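Local atomic coordinates of glycosyl hydrolase family 2, TIM barrel domain protein (Parabacteroides merdae ATCC 43184, PDB entry 6DXU), a protein that probably hydrolyses beta-glucuronides, acting as a beta-glucuronidase of glycoside hydrolase family 2 from a human gut bacterium. Residues Pro250-Lys254 with Leu267-Lys271. Residues are numbered along the deposited sequence; the frame is centred on the assembly and turned at random.
With BCN (bicine), chain M.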
loop_
_atom_site.group_PDB
_atom_site.type_symbol
_atom_site.label_atom_id
_atom_site.label_comp_id
_atom_site.label_asym_id
_atom_site.label_seq_id
_atom_site.Cartn_x
_atom_site.Cartn_y
_atom_site.Cartn_z
ATOM N N PRO D 250 -43.151 -30.225 22.092
ATOM C CA PRO D 250 -43.346 -29.073 21.195
ATOM C C PRO D 250 -44.442 -28.160 21.722
ATOM O O PRO D 250 -45.520 -28.616 22.113
ATOM C CB PRO D 250 -43.742 -29.725 19.863
ATOM C CG PRO D 250 -44.281 -31.066 20.245
ATOM C CD PRO D 250 -43.502 -31.503 21.448
ATOM N N VAL D 251 -44.159 -26.861 21.733
ATOM C CA VAL D 251 -45.151 -25.858 22.106
ATOM C C VAL D 251 -45.499 -24.916 20.967
ATOM O O VAL D 251 -46.465 -24.144 21.095
ATOM C CB VAL D 251 -44.692 -25.041 23.332
ATOM C CG1 VAL D 251 -44.319 -25.977 24.465
ATOM C CG2 VAL D 251 -43.521 -24.159 22.962
ATOM N N PHE D 252 -44.758 -24.950 19.862
ATOM C CA PHE D 252 -44.992 -24.051 18.744
ATOM C C PHE D 252 -44.348 -24.661 17.515
ATOM O O PHE D 252 -43.240 -25.201 17.589
ATOM C CB PHE D 252 -44.427 -22.656 19.035
ATOM C CG PHE D 252 -44.496 -21.702 17.876
ATOM C CD1 PHE D 252 -45.562 -20.829 17.742
ATOM C CD2 PHE D 252 -43.482 -21.664 16.924
ATOM C CE1 PHE D 252 -45.634 -19.941 16.680
ATOM C CE2 PHE D 252 -43.543 -20.777 15.856
ATOM C CZ PHE D 252 -44.621 -19.914 15.733
ATOM N N SER D 253 -45.044 -24.569 16.391
ATOM C CA SER D 253 -44.468 -24.995 15.128
ATOM C C SER D 253 -45.151 -24.229 14.006
ATOM O O SER D 253 -46.380 -24.095 13.990
ATOM C CB SER D 253 -44.621 -26.504 14.931
ATOM O OG SER D 253 -43.734 -26.980 13.934
ATOM N N LYS D 254 -44.347 -23.714 13.081
ATOM C CA LYS D 254 -44.869 -22.966 11.954
ATOM C C LYS D 254 -43.918 -23.184 10.790
ATOM O O LYS D 254 -42.698 -23.202 10.973
ATOM C CB LYS D 254 -45.006 -21.471 12.270
ATOM C CG LYS D 254 -45.357 -20.627 11.049
ATOM C CD LYS D 254 -45.573 -19.145 11.364
ATOM C CE LYS D 254 -44.284 -18.456 11.792
ATOM N NZ LYS D 254 -44.289 -17.007 11.430
ATOM N N LEU D 267 -38.391 -14.935 11.301
ATOM C CA LEU D 267 -39.068 -16.193 11.024
ATOM C C LEU D 267 -40.306 -16.398 11.873
ATOM O O LEU D 267 -41.265 -17.025 11.408
ATOM C CB LEU D 267 -38.123 -17.376 11.256
ATOM C CG LEU D 267 -36.839 -17.419 10.416
ATOM C CD1 LEU D 267 -36.061 -18.661 10.743
ATOM C CD2 LEU D 267 -37.157 -17.384 8.927
ATOM N N ALA D 268 -40.315 -15.887 13.099
ATOM C CA ALA D 268 -41.431 -16.164 13.987
ATOM C C ALA D 268 -41.440 -15.153 15.121
ATOM O O ALA D 268 -40.391 -14.659 15.553
ATOM C CB ALA D 268 -41.365 -17.593 14.540
ATOM N N LYS D 269 -42.643 -14.843 15.584
ATOM C CA LYS D 269 -42.830 -14.060 16.793
ATOM C C LYS D 269 -43.926 -14.765 17.558
ATOM O O LYS D 269 -44.990 -15.034 16.993
ATOM C CB LYS D 269 -43.224 -12.612 16.487
ATOM C CG LYS D 269 -43.533 -11.778 17.723
ATOM N N MET D 270 -43.663 -15.096 18.817
ATOM C CA MET D 270 -44.617 -15.922 19.532
ATOM C C MET D 270 -44.644 -15.536 20.999
ATOM O O MET D 270 -43.672 -15.009 21.551
ATOM C CB MET D 270 -44.303 -17.401 19.417
ATOM C CG MET D 270 -43.134 -17.802 20.234
ATOM S SD MET D 270 -42.678 -19.429 19.740
ATOM C CE MET D 270 -42.963 -20.345 21.252
ATOM N N LYS D 271 -45.790 -15.791 21.607
ATOM C CA LYS D 271 -46.035 -15.533 23.014
ATOM C C LYS D 271 -46.285 -16.846 23.739
ATOM O O LYS D 271 -47.137 -17.633 23.319
ATOM C CB LYS D 271 -47.226 -14.601 23.161
ATOM C CG LYS D 271 -47.444 -14.163 24.548
HETATM N N1 BCN M . -47.750 -20.053 21.265
HETATM C C1 BCN M . -47.233 -18.869 20.603
HETATM C C2 BCN M . -48.274 -18.046 19.842
HETATM O O21 BCN M . -49.422 -18.509 19.617
HETATM O O22 BCN M . -47.964 -16.887 19.440
HETATM C C3 BCN M . -46.729 -20.485 22.220
HETATM C C4 BCN M . -47.290 -21.473 23.251
HETATM O O4 BCN M . -48.055 -20.785 24.207
HETATM C C5 BCN M . -47.852 -21.095 20.253
HETATM C C6 BCN M . -49.205 -21.801 20.303
HETATM O O6 BCN M . -49.103 -22.975 19.540
HETATM O O HOH W 1 -44.820 -15.658 13.765
#
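F252 and M270 meet where strands 250-254 and 267-271, the edge strands of two facing sheets, run roughly antiparallel at 148° with their axes 9.0 Å apart. The pair illustrates how side chains rather than a backbone ladder close the edge of a beta sandwich, here the immunoglobulin-like domain of the family. With CG anti to the backbone N (chi1 174°), the F252 ring is carried across to M270, which lays its sulfur over one face in a Met-aromatic contact, SD lying 3.8 Å from the ring centroid. The M270 CB adds a CH-pi contact over the ring, and the bend at chi3 of M270 brings CE within 3.5 Å of F252 CB. The CB of A268 meets the ring obliquely, 4.1 Å from F252 CE2. An alanine in place of F252 would probably leave the M270 sulfur without its aromatic partner and open a gap beside A268. Beyond the ring, K254 reaches across so that NZ donates to the L267 carbonyl O at 3.0 Å; a water accepts from both this NZ and K269 N. At the ring's edge sits bicine, its C5 3.4 Å from F252 CD1, while K271 N donates nearly straight (167°) to its O22 at 3.3 Å. The contact thus joins a polarisable sulfur-ring contact to a polar margin, where lysine, water and ligand engage backbone groups of the edge strand 263-273.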